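Local coordinates for methyltransferase small domain-containing protein (Thermoplasma acidophilum, PDB 1NE2) that is of unconfirmed function but probably transfers a methyl group from S-adenosylmethionine to a substrate not yet identified, at residues Leu41-Asn46 against Val164-Lys169; Asp112-Asn117 against Asp133-Thr138; Ala58-Gly63 against Val97-Ala102; Gly5-Leu10 against Asp33-Ala38; Ser127-Ile132 against Arg151-Arg156. All blocks are in the same frame, centred on the assembly; numbering follows the deposited sequence.

Contact 1. Residues Leu41-Asn46 against Val164-Lys169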
# COMPACT_ATOMS: atom_id res chain seq x y z
N LEU B 41 14.60 -11.03 1.39
CA LEU B 41 13.81 -10.28 0.40
C LEU B 41 13.84 -10.89 -1.00
O LEU B 41 12.82 -10.90 -1.69
CB LEU B 41 14.25 -8.82 0.34
CG LEU B 41 13.96 -7.98 1.60
CD1 LEU B 41 14.55 -6.59 1.41
CD2 LEU B 41 12.45 -7.89 1.84
N ILE B 42 14.99 -11.40 -1.43
CA ILE B 42 15.07 -12.00 -2.75
C ILE B 42 14.18 -13.24 -2.82
O ILE B 42 13.58 -13.53 -3.86
CB ILE B 42 16.53 -12.34 -3.14
CG1 ILE B 42 17.34 -11.05 -3.31
CG2 ILE B 42 16.55 -13.16 -4.44
CD1 ILE B 42 16.72 -10.05 -4.27
N GLU B 43 14.08 -13.98 -1.72
CA GLU B 43 13.21 -15.16 -1.71
C GLU B 43 11.77 -14.71 -1.98
O GLU B 43 11.06 -15.30 -2.79
CB GLU B 43 13.25 -15.87 -0.36
CG GLU B 43 14.53 -16.63 -0.07
CD GLU B 43 14.38 -17.54 1.14
OE1 GLU B 43 13.68 -17.15 2.10
OE2 GLU B 43 14.96 -18.65 1.12
N ILE B 44 11.34 -13.65 -1.29
CA ILE B 44 9.99 -13.14 -1.47
C ILE B 44 9.80 -12.66 -2.91
O ILE B 44 8.74 -12.84 -3.52
CB ILE B 44 9.69 -11.98 -0.49
CG1 ILE B 44 9.95 -12.45 0.95
CG2 ILE B 44 8.24 -11.51 -0.64
CD1 ILE B 44 9.71 -11.38 2.03
N TYR B 45 10.85 -12.05 -3.46
CA TYR B 45 10.83 -11.53 -4.81
C TYR B 45 10.69 -12.67 -5.82
O TYR B 45 9.89 -12.60 -6.75
CB TYR B 45 12.13 -10.76 -5.06
CG TYR B 45 12.30 -10.23 -6.47
CD1 TYR B 45 11.65 -9.08 -6.90
CD2 TYR B 45 13.15 -10.88 -7.36
CE1 TYR B 45 11.84 -8.58 -8.20
CE2 TYR B 45 13.35 -10.40 -8.65
CZ TYR B 45 12.69 -9.25 -9.06
OH TYR B 45 12.91 -8.80 -10.34
N ASN B 46 11.46 -13.73 -5.62
CA ASN B 46 11.40 -14.88 -6.51
C ASN B 46 10.07 -15.63 -6.37
O ASN B 46 9.67 -16.37 -7.28
CB ASN B 46 12.59 -15.83 -6.26
CG ASN B 46 13.93 -15.21 -6.69
OD1 ASN B 46 13.98 -14.39 -7.61
ND2 ASN B 46 15.01 -15.63 -6.04
N VAL B 164 1.51 -22.86 5.01
CA VAL B 164 2.93 -22.57 5.23
C VAL B 164 3.72 -23.23 4.11
O VAL B 164 3.87 -24.45 4.08
CB VAL B 164 3.43 -23.11 6.59
CG1 VAL B 164 4.92 -22.83 6.75
CG2 VAL B 164 2.65 -22.48 7.73
N PHE B 165 4.23 -22.43 3.18
CA PHE B 165 5.01 -23.00 2.08
C PHE B 165 6.50 -22.87 2.33
O PHE B 165 7.31 -23.45 1.61
CB PHE B 165 4.60 -22.36 0.75
CG PHE B 165 4.76 -20.87 0.71
CD1 PHE B 165 5.99 -20.31 0.40
CD2 PHE B 165 3.68 -20.03 0.97
CE1 PHE B 165 6.15 -18.93 0.34
CE2 PHE B 165 3.82 -18.65 0.91
CZ PHE B 165 5.07 -18.10 0.59
N ARG B 166 6.87 -22.12 3.37
CA ARG B 166 8.28 -21.97 3.72
C ARG B 166 8.50 -21.90 5.23
O ARG B 166 7.82 -21.16 5.94
CB ARG B 166 8.90 -20.72 3.07
CG ARG B 166 10.37 -20.50 3.45
CD ARG B 166 11.03 -19.45 2.56
NE ARG B 166 10.87 -19.80 1.16
CZ ARG B 166 10.36 -18.98 0.23
NH1 ARG B 166 9.98 -17.76 0.56
NH2 ARG B 166 10.20 -19.42 -1.02
N GLU B 167 9.42 -22.74 5.71
CA GLU B 167 9.84 -22.78 7.11
C GLU B 167 11.29 -23.16 6.95
O GLU B 167 11.65 -24.34 6.95
CB GLU B 167 9.11 -23.84 7.93
CG GLU B 167 9.43 -23.67 9.40
CD GLU B 167 8.77 -24.70 10.29
OE1 GLU B 167 7.73 -25.25 9.89
OE2 GLU B 167 9.29 -24.94 11.40
N GLU B 168 12.12 -22.14 6.80
CA GLU B 168 13.53 -22.32 6.54
C GLU B 168 14.47 -21.92 7.67
O GLU B 168 14.33 -20.85 8.26
CB GLU B 168 13.87 -21.54 5.28
CG GLU B 168 15.32 -21.61 4.85
CD GLU B 168 15.59 -20.71 3.67
OE1 GLU B 168 14.63 -20.12 3.14
OE2 GLU B 168 16.76 -20.60 3.26
N LYS B 169 15.45 -22.78 7.94
CA LYS B 169 16.42 -22.50 8.98
C LYS B 169 17.55 -21.64 8.40
O LYS B 169 18.10 -21.95 7.34
CB LYS B 169 17.00 -23.81 9.52
CG LYS B 169 18.05 -23.63 10.60
CD LYS B 169 18.62 -24.96 11.07
CE LYS B 169 19.39 -25.67 9.96
NZ LYS B 169 20.02 -26.94 10.43
O HOH W 1 11.27 -15.82 2.40
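Two carboxylates and a guanidinium meet where Glu43, on the helix, reaches across to Arg166 and Glu168, which lie two apart on the strand and point to the same side of it. Glutamate is long enough to span from helix to strand, and its two oxygens serve different partners. Glu43 OE2 lies 2.5 Å from Glu168 OE1, the side chains arriving from opposite directions with carboxylate planes 46° apart; with two oxygens this close, one of the acids probably holds a proton. The other oxygen of Glu168, OE2, is hydrogen-bonded to Tyr39 OH.

The charged pair is looser. Glu43 OE1 is 4.0 Å from Arg166 NE, a long salt bridge in which the oxygen stands well out of the guanidinium plane and no N-H points at it. A water closes the gap, donating to Glu43 OE1 (2.8 Å) and accepting from Arg166 NH1 (3.0 Å). The bend of Arg166 at chi3 (-55°) turns its guanidinium back over Glu43 CB, while NH1 also bridges to Asp47. A leucine in place of Glu43 would probably leave the water without the oxygen it donates to, and Glu168 without its acid partner.

Around this polar surface patch, Ile44 of helix 34-46 packs on Tyr143 of strand 142-147, and Glu43 and Arg166 both touch Ile192 of strand 187-197, the neighbour of edge strand 162-173.

Contact 2. Residues Asp112-Asn117 against Asp133-Thr138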
# COMPACT_ATOMS: atom_id res chain seq x y z
N ASP B 112 -0.89 -6.68 -0.61
CA ASP B 112 -0.59 -8.01 -1.15
C ASP B 112 0.26 -8.85 -0.21
O ASP B 112 -0.04 -10.01 0.09
CB ASP B 112 0.20 -7.91 -2.46
CG ASP B 112 -0.63 -7.46 -3.63
OD1 ASP B 112 -1.56 -8.19 -4.01
OD2 ASP B 112 -0.35 -6.37 -4.18
N THR B 113 1.35 -8.22 0.24
CA THR B 113 2.35 -8.88 1.06
C THR B 113 2.66 -8.21 2.39
O THR B 113 2.85 -7.00 2.45
CB THR B 113 3.65 -8.97 0.24
OG1 THR B 113 3.36 -9.56 -1.04
CG2 THR B 113 4.71 -9.79 0.96
N TRP B 114 2.72 -9.01 3.45
CA TRP B 114 3.04 -8.53 4.79
C TRP B 114 4.39 -9.12 5.20
O TRP B 114 4.61 -10.34 5.12
CB TRP B 114 1.96 -8.99 5.79
CG TRP B 114 2.26 -8.75 7.26
CD1 TRP B 114 3.16 -9.42 8.05
CD2 TRP B 114 1.59 -7.83 8.13
NE1 TRP B 114 3.08 -8.98 9.35
CE2 TRP B 114 2.12 -8.01 9.43
CE3 TRP B 114 0.58 -6.88 7.93
CZ2 TRP B 114 1.68 -7.26 10.53
CZ3 TRP B 114 0.14 -6.13 9.04
CH2 TRP B 114 0.69 -6.34 10.32
N ILE B 115 5.30 -8.25 5.63
CA ILE B 115 6.62 -8.67 6.07
C ILE B 115 6.87 -8.22 7.51
O ILE B 115 6.53 -7.09 7.87
CB ILE B 115 7.75 -8.06 5.21
CG1 ILE B 115 7.57 -8.47 3.75
CG2 ILE B 115 9.10 -8.54 5.74
CD1 ILE B 115 8.49 -7.69 2.78
N MSE B 116 7.46 -9.09 8.31
CA MSE B 116 7.76 -8.76 9.70
C MSE B 116 9.03 -9.46 10.16
O MSE B 116 9.45 -10.47 9.59
CB MSE B 116 6.59 -9.14 10.60
CG MSE B 116 6.33 -10.64 10.68
SE MSE B 116 4.71 -11.03 11.66
CE MSE B 116 5.32 -10.73 13.46
N ASN B 117 9.65 -8.90 11.19
CA ASN B 117 10.88 -9.45 11.76
C ASN B 117 10.72 -9.47 13.28
O ASN B 117 11.25 -8.61 13.98
CB ASN B 117 12.08 -8.58 11.34
CG ASN B 117 13.37 -9.03 11.98
OD1 ASN B 117 13.71 -10.22 11.97
ND2 ASN B 117 14.12 -8.08 12.54
N ASP B 133 -2.19 -11.80 14.16
CA ASP B 133 -3.60 -11.53 13.89
C ASP B 133 -3.78 -10.44 12.84
O ASP B 133 -4.57 -10.59 11.91
CB ASP B 133 -4.32 -11.12 15.17
CG ASP B 133 -4.62 -12.30 16.07
OD1 ASP B 133 -5.07 -12.07 17.21
OD2 ASP B 133 -4.43 -13.45 15.64
N LYS B 134 -3.05 -9.35 12.99
CA LYS B 134 -3.15 -8.25 12.04
C LYS B 134 -2.72 -8.68 10.64
O LYS B 134 -3.33 -8.28 9.64
CB LYS B 134 -2.31 -7.06 12.50
CG LYS B 134 -2.43 -5.83 11.61
CD LYS B 134 -3.51 -4.86 12.08
CE LYS B 134 -4.91 -5.41 11.96
NZ LYS B 134 -5.92 -4.42 12.46
N ALA B 135 -1.66 -9.48 10.57
CA ALA B 135 -1.15 -9.94 9.28
C ALA B 135 -2.22 -10.70 8.50
O ALA B 135 -2.42 -10.44 7.32
CB ALA B 135 0.08 -10.84 9.49
N PHE B 136 -2.90 -11.62 9.16
CA PHE B 136 -3.93 -12.41 8.49
C PHE B 136 -5.22 -11.66 8.15
O PHE B 136 -6.04 -12.15 7.38
CB PHE B 136 -4.22 -13.66 9.31
CG PHE B 136 -3.18 -14.72 9.14
CD1 PHE B 136 -3.19 -15.56 8.03
CD2 PHE B 136 -2.14 -14.85 10.06
CE1 PHE B 136 -2.19 -16.50 7.83
CE2 PHE B 136 -1.12 -15.79 9.86
CZ PHE B 136 -1.15 -16.62 8.75
N GLU B 137 -5.38 -10.47 8.70
CA GLU B 137 -6.55 -9.66 8.42
C GLU B 137 -6.17 -8.64 7.35
O GLU B 137 -7.04 -8.01 6.73
CB GLU B 137 -6.99 -8.94 9.69
CG GLU B 137 -8.13 -7.96 9.51
CD GLU B 137 -8.46 -7.21 10.79
OE1 GLU B 137 -9.38 -6.37 10.77
OE2 GLU B 137 -7.78 -7.47 11.82
N THR B 138 -4.87 -8.50 7.11
CA THR B 138 -4.33 -7.51 6.18
C THR B 138 -3.80 -7.95 4.82
O THR B 138 -4.06 -7.29 3.80
CB THR B 138 -3.17 -6.73 6.87
OG1 THR B 138 -3.65 -6.10 8.07
CG2 THR B 138 -2.60 -5.67 5.95
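Trp114 and Ala135 bring strand 113-116 and helix 133-138 together, their CA atoms 6.3 Å apart, the nearest pair across the contact. The segments run almost antiparallel, 163° between their directions, with axes 8.7 Å apart at closest approach. This is the strand-to-helix packing of a beta-alpha-beta crossover, here the unit of strand 111-116, helix 126-138 and strand 142-147 in a Rossmann-like sheet.

The indole carries the contact. With CG anti to the backbone N (chi1 171°), Trp114 reaches from the strand to the helix, and Ala135 sets its methyl over one face: CB sits 3.4 Å from the centroid of the five-membered ring and only 7° off the normal, a CH-pi contact. A residue as small as alanine suits this place because the backbone comes close too: Ala135 CA lies 3.6 Å from Trp114 CD2. The far end of the six-membered ring meets the aliphatic start of Lys134, whose CG is 3.4 Å from Trp114 CH2, while its ammonium runs on to the carbonyl of Ile107. Burial leaves Trp114 NE1 without a polar partner in the model.

Thr138 comes up obliquely, with CB 3.9 Å from Trp114 CE3. Its hydroxyl is turned back into the helix: OG1 donates to Lys134 O at 2.7 Å from above the carbonyl plane, while Glu137 N reaches that oxygen from the opposite face.

Contact 3. Residues Ala58-Gly63 against Val97-Ala102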
# COMPACT_ATOMS: atom_id res chain seq x y z
N ALA B 58 5.90 -4.54 8.72
CA ALA B 58 5.52 -4.30 10.12
C ALA B 58 6.71 -4.29 11.06
O ALA B 58 7.55 -5.20 11.01
CB ALA B 58 4.51 -5.37 10.55
N GLY B 59 6.78 -3.28 11.93
CA GLY B 59 7.89 -3.17 12.86
C GLY B 59 9.15 -2.95 12.05
O GLY B 59 10.17 -3.63 12.22
N THR B 60 9.08 -1.96 11.17
CA THR B 60 10.15 -1.64 10.24
C THR B 60 11.50 -1.19 10.82
O THR B 60 12.52 -1.29 10.14
CB THR B 60 9.64 -0.60 9.22
OG1 THR B 60 10.49 -0.60 8.06
CG2 THR B 60 9.63 0.81 9.83
N GLY B 61 11.51 -0.70 12.05
CA GLY B 61 12.77 -0.25 12.63
C GLY B 61 13.46 0.78 11.76
O GLY B 61 12.85 1.78 11.38
N ASN B 62 14.73 0.54 11.41
CA ASN B 62 15.48 1.46 10.57
C ASN B 62 14.96 1.43 9.13
O ASN B 62 15.43 2.18 8.28
CB ASN B 62 16.97 1.11 10.59
CG ASN B 62 17.32 -0.00 9.62
OD1 ASN B 62 16.71 -1.07 9.62
ND2 ASN B 62 18.32 0.25 8.77
N GLY B 63 14.00 0.54 8.88
CA GLY B 63 13.39 0.43 7.57
C GLY B 63 14.09 -0.41 6.52
O GLY B 63 13.65 -0.42 5.38
N VAL B 97 9.25 5.29 0.31
CA VAL B 97 8.40 4.42 1.11
C VAL B 97 7.46 5.21 2.01
O VAL B 97 7.82 6.26 2.55
CB VAL B 97 9.25 3.50 2.01
CG1 VAL B 97 8.37 2.81 3.04
CG2 VAL B 97 9.98 2.47 1.15
N ASN B 98 6.25 4.69 2.16
CA ASN B 98 5.24 5.32 3.01
C ASN B 98 5.46 4.88 4.46
O ASN B 98 4.88 3.90 4.92
CB ASN B 98 3.84 4.90 2.52
CG ASN B 98 2.72 5.40 3.42
OD1 ASN B 98 2.81 6.49 4.00
ND2 ASN B 98 1.66 4.61 3.53
N PHE B 99 6.33 5.61 5.17
CA PHE B 99 6.63 5.31 6.57
C PHE B 99 5.67 6.03 7.51
O PHE B 99 5.26 7.16 7.25
CB PHE B 99 8.06 5.75 6.91
CG PHE B 99 9.12 4.83 6.39
CD1 PHE B 99 9.30 3.56 6.94
CD2 PHE B 99 9.97 5.24 5.36
CE1 PHE B 99 10.30 2.72 6.47
CE2 PHE B 99 10.97 4.40 4.89
CZ PHE B 99 11.14 3.14 5.45
N MSE B 100 5.32 5.38 8.61
CA MSE B 100 4.41 5.96 9.58
C MSE B 100 4.66 5.40 10.97
O MSE B 100 5.11 4.27 11.13
CB MSE B 100 2.97 5.67 9.17
CG MSE B 100 2.71 4.18 8.97
SE MSE B 100 0.92 3.80 8.38
CE MSE B 100 1.11 4.38 6.55
N VAL B 101 4.36 6.22 11.98
CA VAL B 101 4.49 5.79 13.36
C VAL B 101 3.11 5.22 13.68
O VAL B 101 2.10 5.88 13.44
CB VAL B 101 4.79 6.97 14.30
CG1 VAL B 101 4.86 6.48 15.74
CG2 VAL B 101 6.10 7.64 13.91
N ALA B 102 3.06 4.00 14.19
CA ALA B 102 1.78 3.41 14.53
C ALA B 102 1.90 2.11 15.30
O ALA B 102 2.91 1.42 15.22
CB ALA B 102 0.97 3.15 13.25
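The ring of Phe99 meets Thr60 at its edge: OG1 lies in the ring plane, 3.7 Å from Phe99 CE1. On one face Val97 CG1 sits over the centre, 3.5 Å above the plane. Gly63 approaches the ring obliquely, its CA 4.1 Å from Phe99 CZ. The loop that receives the ring follows strand 54-58 and leads into helix 64-71, the position of the glycine-rich loop of a Rossmann-like methyltransferase; Gly61 and Gly63 fit its GxGxxA pattern, consistent with a cofactor-binding role as in relatives.

Threonine suits the edge because its two branches share the work. The methyl CG2 of Thr60 lies 3.9 Å from Phe99 CE1. Thr60 OG1, placed anti to the backbone N (chi1 -161°), is hydrogen-bonded to Asp57 OD2. Gly63 has to be a glycine: a CB there would clash with Phe99 CZ and be jammed against the preceding carbonyl.

Phenylalanine on strand 98-101 fills the space between this turn and the helices beside it, touching Ala66 of helix 64-71 and Ala90 of helix 84-93. An alanine instead of Phe99 would probably open a gap beside the turn and take away the ring against which Thr60 CG2 and Gly63 CA rest. Residues Thr60 to Gly63 form a type II' beta turn with Gly61 at its second position, closed by Gly63 N donating to Thr60 O at 2.7 Å.

Contact 4. Residues Gly5-Leu10 against Asp33-Ala38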
# COMPACT_ATOMS: atom_id res chain seq x y z
N GLY B 5 24.88 -10.79 -9.40
CA GLY B 5 23.66 -11.37 -8.87
C GLY B 5 22.78 -10.31 -8.22
O GLY B 5 23.27 -9.33 -7.67
N ILE B 6 21.47 -10.53 -8.28
CA ILE B 6 20.52 -9.58 -7.70
C ILE B 6 20.65 -9.49 -6.17
O ILE B 6 20.43 -8.43 -5.59
CB ILE B 6 19.07 -9.96 -8.08
CG1 ILE B 6 18.11 -8.84 -7.68
CG2 ILE B 6 18.69 -11.28 -7.41
CD1 ILE B 6 16.68 -9.08 -8.12
N LYS B 7 21.02 -10.60 -5.53
CA LYS B 7 21.17 -10.60 -4.08
C LYS B 7 22.33 -9.68 -3.70
O LYS B 7 22.22 -8.89 -2.77
CB LYS B 7 21.41 -12.03 -3.58
CG LYS B 7 21.40 -12.22 -2.06
CD LYS B 7 22.78 -11.98 -1.46
CE LYS B 7 22.82 -12.36 0.02
NZ LYS B 7 24.18 -12.17 0.59
N ASN B 8 23.43 -9.76 -4.44
CA ASN B 8 24.58 -8.92 -4.17
C ASN B 8 24.32 -7.47 -4.56
O ASN B 8 24.75 -6.55 -3.86
CB ASN B 8 25.83 -9.43 -4.90
CG ASN B 8 26.42 -10.66 -4.24
OD1 ASN B 8 26.74 -10.65 -3.05
ND2 ASN B 8 26.58 -11.73 -5.01
N ASP B 9 23.62 -7.27 -5.67
CA ASP B 9 23.31 -5.92 -6.13
C ASP B 9 22.37 -5.21 -5.16
O ASP B 9 22.49 -4.01 -4.94
CB ASP B 9 22.68 -5.96 -7.53
CG ASP B 9 23.63 -6.51 -8.59
OD1 ASP B 9 24.86 -6.40 -8.39
OD2 ASP B 9 23.15 -7.03 -9.61
N LEU B 10 21.43 -5.96 -4.58
CA LEU B 10 20.50 -5.39 -3.62
C LEU B 10 21.25 -5.11 -2.32
O LEU B 10 21.12 -4.05 -1.72
CB LEU B 10 19.35 -6.36 -3.33
CG LEU B 10 18.37 -5.94 -2.22
CD1 LEU B 10 17.65 -4.65 -2.60
CD2 LEU B 10 17.35 -7.05 -1.99
N ASP B 33 21.13 -7.98 9.45
CA ASP B 33 22.20 -7.39 8.66
C ASP B 33 21.81 -7.33 7.19
O ASP B 33 20.86 -7.99 6.77
CB ASP B 33 23.49 -8.21 8.85
CG ASP B 33 23.36 -9.61 8.30
OD1 ASP B 33 23.57 -9.80 7.09
OD2 ASP B 33 23.03 -10.54 9.08
N ALA B 34 22.55 -6.55 6.41
CA ALA B 34 22.24 -6.39 4.99
C ALA B 34 22.23 -7.67 4.17
O ALA B 34 21.40 -7.82 3.28
CB ALA B 34 23.20 -5.36 4.36
N SER B 35 23.14 -8.61 4.48
CA SER B 35 23.21 -9.88 3.75
C SER B 35 21.95 -10.71 4.00
O SER B 35 21.31 -11.19 3.05
CB SER B 35 24.45 -10.66 4.19
OG SER B 35 24.52 -11.91 3.51
N THR B 36 21.63 -10.91 5.27
CA THR B 36 20.45 -11.68 5.64
C THR B 36 19.18 -11.03 5.11
O THR B 36 18.28 -11.71 4.61
CB THR B 36 20.36 -11.82 7.17
OG1 THR B 36 21.52 -12.51 7.65
CG2 THR B 36 19.12 -12.62 7.56
N ALA B 37 19.11 -9.71 5.20
CA ALA B 37 17.94 -8.97 4.72
C ALA B 37 17.78 -9.16 3.22
O ALA B 37 16.67 -9.39 2.73
CB ALA B 37 18.08 -7.49 5.05
N ALA B 38 18.88 -9.05 2.48
CA ALA B 38 18.85 -9.22 1.04
C ALA B 38 18.42 -10.65 0.68
O ALA B 38 17.60 -10.85 -0.21
CB ALA B 38 20.22 -8.92 0.44
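Lys7 reaches Ser35 because CG stands anti to the backbone N (chi1 -172°) and the chain then bends at chi2 (-87°), after which it runs out straight to NZ. Ser35 meets it with OG also anti to its own backbone N, and Lys7 NZ donates to Ser35 OG at 3.0 Å. The ammonium has a stronger partner in Glu11, one turn further along its helix, which makes a salt bridge with it; a long, flexible lysine suits the partly exposed border of the contact, where its methylenes can pack while the charge stays near the surface.

Beside the lysine the contact is apolar. Leu10 lays CD2 4.0 Å from Ala38 CA, and the methyl of Ala38 comes within 3.8 Å of Lys7 O. Alanine's short side chain lets the backbones approach, with Lys7 and Ala38 CA atoms 5.8 Å apart.

Asp33 caps the N-terminus of helix 34-46: its OD1 accepts from Thr36 N at 2.9 Å, and the Thr36 hydroxyl donates to OD2. Aspartate suits this N-cap because its carboxylate can receive both donors. The short segments 6-10 and 34-38 cross at 131°, pairing the N-terminal helix with the first turns of helix 34-46 on the flank of the Rossmann-like domain.

Contact 5. Residues Ser127-Ile132 against Arg151-Arg156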
# COMPACT_ATOMS: atom_id res chain seq x y z
N SER B 127 1.08 -8.67 22.41
CA SER B 127 1.62 -8.01 21.23
C SER B 127 2.10 -8.99 20.16
O SER B 127 1.86 -8.78 18.97
CB SER B 127 2.78 -7.09 21.64
OG SER B 127 3.33 -6.43 20.51
N ASP B 128 2.78 -10.05 20.58
CA ASP B 128 3.29 -11.04 19.64
C ASP B 128 2.18 -11.63 18.78
O ASP B 128 2.35 -11.80 17.57
CB ASP B 128 4.02 -12.16 20.39
CG ASP B 128 5.14 -11.64 21.28
OD1 ASP B 128 5.87 -10.74 20.83
OD2 ASP B 128 5.29 -12.15 22.41
N ARG B 129 1.05 -11.95 19.40
CA ARG B 129 -0.08 -12.51 18.67
C ARG B 129 -0.77 -11.41 17.87
O ARG B 129 -1.42 -11.67 16.86
CB ARG B 129 -1.09 -13.14 19.64
CG ARG B 129 -0.52 -14.29 20.45
CD ARG B 129 -1.62 -15.02 21.21
NE ARG B 129 -1.09 -16.12 22.01
CZ ARG B 129 -1.85 -16.98 22.69
NH1 ARG B 129 -3.17 -16.88 22.66
NH2 ARG B 129 -1.27 -17.95 23.39
N ALA B 130 -0.62 -10.17 18.34
CA ALA B 130 -1.22 -9.01 17.69
C ALA B 130 -0.72 -8.89 16.25
O ALA B 130 -1.51 -8.63 15.34
CB ALA B 130 -0.89 -7.74 18.47
N PHE B 131 0.58 -9.07 16.06
CA PHE B 131 1.16 -8.98 14.73
C PHE B 131 0.66 -10.10 13.83
O PHE B 131 0.37 -9.87 12.66
CB PHE B 131 2.69 -9.02 14.79
CG PHE B 131 3.31 -7.67 14.97
CD1 PHE B 131 3.05 -6.91 16.11
CD2 PHE B 131 4.15 -7.14 13.99
CE1 PHE B 131 3.61 -5.64 16.26
CE2 PHE B 131 4.72 -5.88 14.14
CZ PHE B 131 4.45 -5.12 15.27
N ILE B 132 0.56 -11.31 14.38
CA ILE B 132 0.09 -12.44 13.59
C ILE B 132 -1.37 -12.19 13.19
O ILE B 132 -1.73 -12.34 12.03
CB ILE B 132 0.19 -13.75 14.39
CG1 ILE B 132 1.64 -13.98 14.82
CG2 ILE B 132 -0.29 -14.91 13.54
CD1 ILE B 132 1.84 -15.19 15.71
N ARG B 151 9.56 -20.88 16.69
CA ARG B 151 9.25 -21.76 15.57
C ARG B 151 7.98 -22.60 15.73
O ARG B 151 7.10 -22.57 14.87
CB ARG B 151 10.44 -22.68 15.32
CG ARG B 151 10.47 -23.31 13.94
CD ARG B 151 11.76 -24.07 13.72
NE ARG B 151 11.94 -24.43 12.32
CZ ARG B 151 12.98 -25.09 11.84
NH1 ARG B 151 13.96 -25.48 12.66
NH2 ARG B 151 13.06 -25.36 10.55
N ASP B 152 7.89 -23.35 16.82
CA ASP B 152 6.73 -24.20 17.06
C ASP B 152 5.44 -23.40 17.13
O ASP B 152 4.45 -23.73 16.48
CB ASP B 152 6.91 -25.01 18.35
CG ASP B 152 8.11 -25.94 18.29
OD1 ASP B 152 8.18 -26.76 17.35
OD2 ASP B 152 8.97 -25.86 19.19
N PHE B 153 5.45 -22.34 17.94
CA PHE B 153 4.29 -21.49 18.10
C PHE B 153 3.87 -20.87 16.77
O PHE B 153 2.70 -20.89 16.40
CB PHE B 153 4.58 -20.38 19.11
CG PHE B 153 3.47 -19.37 19.25
CD1 PHE B 153 2.24 -19.75 19.78
CD2 PHE B 153 3.65 -18.05 18.86
CE1 PHE B 153 1.21 -18.82 19.92
CE2 PHE B 153 2.63 -17.11 18.99
CZ PHE B 153 1.41 -17.50 19.53
N LEU B 154 4.84 -20.31 16.05
CA LEU B 154 4.55 -19.68 14.77
C LEU B 154 3.99 -20.65 13.73
O LEU B 154 3.02 -20.34 13.05
CB LEU B 154 5.79 -18.98 14.23
CG LEU B 154 6.21 -17.74 15.03
CD1 LEU B 154 7.46 -17.13 14.41
CD2 LEU B 154 5.08 -16.72 15.05
N ARG B 155 4.61 -21.82 13.60
CA ARG B 155 4.14 -22.80 12.64
C ARG B 155 2.69 -23.17 12.94
O ARG B 155 1.85 -23.24 12.04
CB ARG B 155 5.01 -24.05 12.68
CG ARG B 155 4.58 -25.15 11.72
CD ARG B 155 5.52 -26.34 11.80
NE ARG B 155 5.70 -26.78 13.18
CZ ARG B 155 6.86 -26.76 13.84
NH1 ARG B 155 7.96 -26.32 13.24
NH2 ARG B 155 6.91 -27.18 15.09
N ARG B 156 2.39 -23.39 14.22
CA ARG B 156 1.04 -23.75 14.64
C ARG B 156 0.06 -22.65 14.23
O ARG B 156 -0.93 -22.92 13.56
CB ARG B 156 0.99 -23.93 16.16
CG ARG B 156 -0.32 -24.52 16.67
CD ARG B 156 -0.42 -24.37 18.18
NE ARG B 156 -0.82 -23.01 18.56
CZ ARG B 156 -0.81 -22.55 19.81
NH1 ARG B 156 -0.40 -23.33 20.81
NH2 ARG B 156 -1.21 -21.31 20.06
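Phe153 meets Arg129 and Ile132 with different parts of its ring. Arg129 crosses the phenylalanine at about a right angle, its chain extended from CG to NE; NE comes 3.8 Å from Phe153 CZ, and the guanidinium and ring planes are 29° apart. Arginine suits this exposed position because its CG methylene and NE lie against the ring while the charged end reaches solvent.

Helices 126-138 and 151-161 are successive helices of the Rossmann-like alpha/beta fold, joined through strand 142-147; the short segments run in roughly the same direction, 37° apart, with axes 12.0 Å apart at closest approach, a spacing that calls for large side chains.

Ile132 spans part of it. With CG1 anti to the carbonyl carbon (chi1 -58°), it brings CD1 obliquely against two partners, 3.9 Å from Phe153 CE2 and 3.6 Å from Leu154 CD2. Leu154 continues the apolar surface inward to Phe193 of strand 187-197, whereas Phe153 also touches Val124.

In the fold
The contacts hang on one mixed beta sheet and the helices flanking it. Contacts 1 and 4 share helix 34-46: Ile42 CD1 lies 3.8 Å from Leu10 CD2. Contact 1 meets contact 2 through Ile44 CD1 and Ile115 CD1 (4.0 Å), and contact 5 through Glu167 OE2, salt-bridged to Arg155 NH1 at 2.7 Å. Contacts 2 and 5 share helix 126-138, and Phe131 of that helix also packs on Ala58 of contact 3, next to the glycine-rich loop that is the likely cofactor site. Contact 2 lies beside this loop, its centre about 14 Å from that of contact 3; contacts 4 and 5 are farthest apart, their centres about 26 Å from each other.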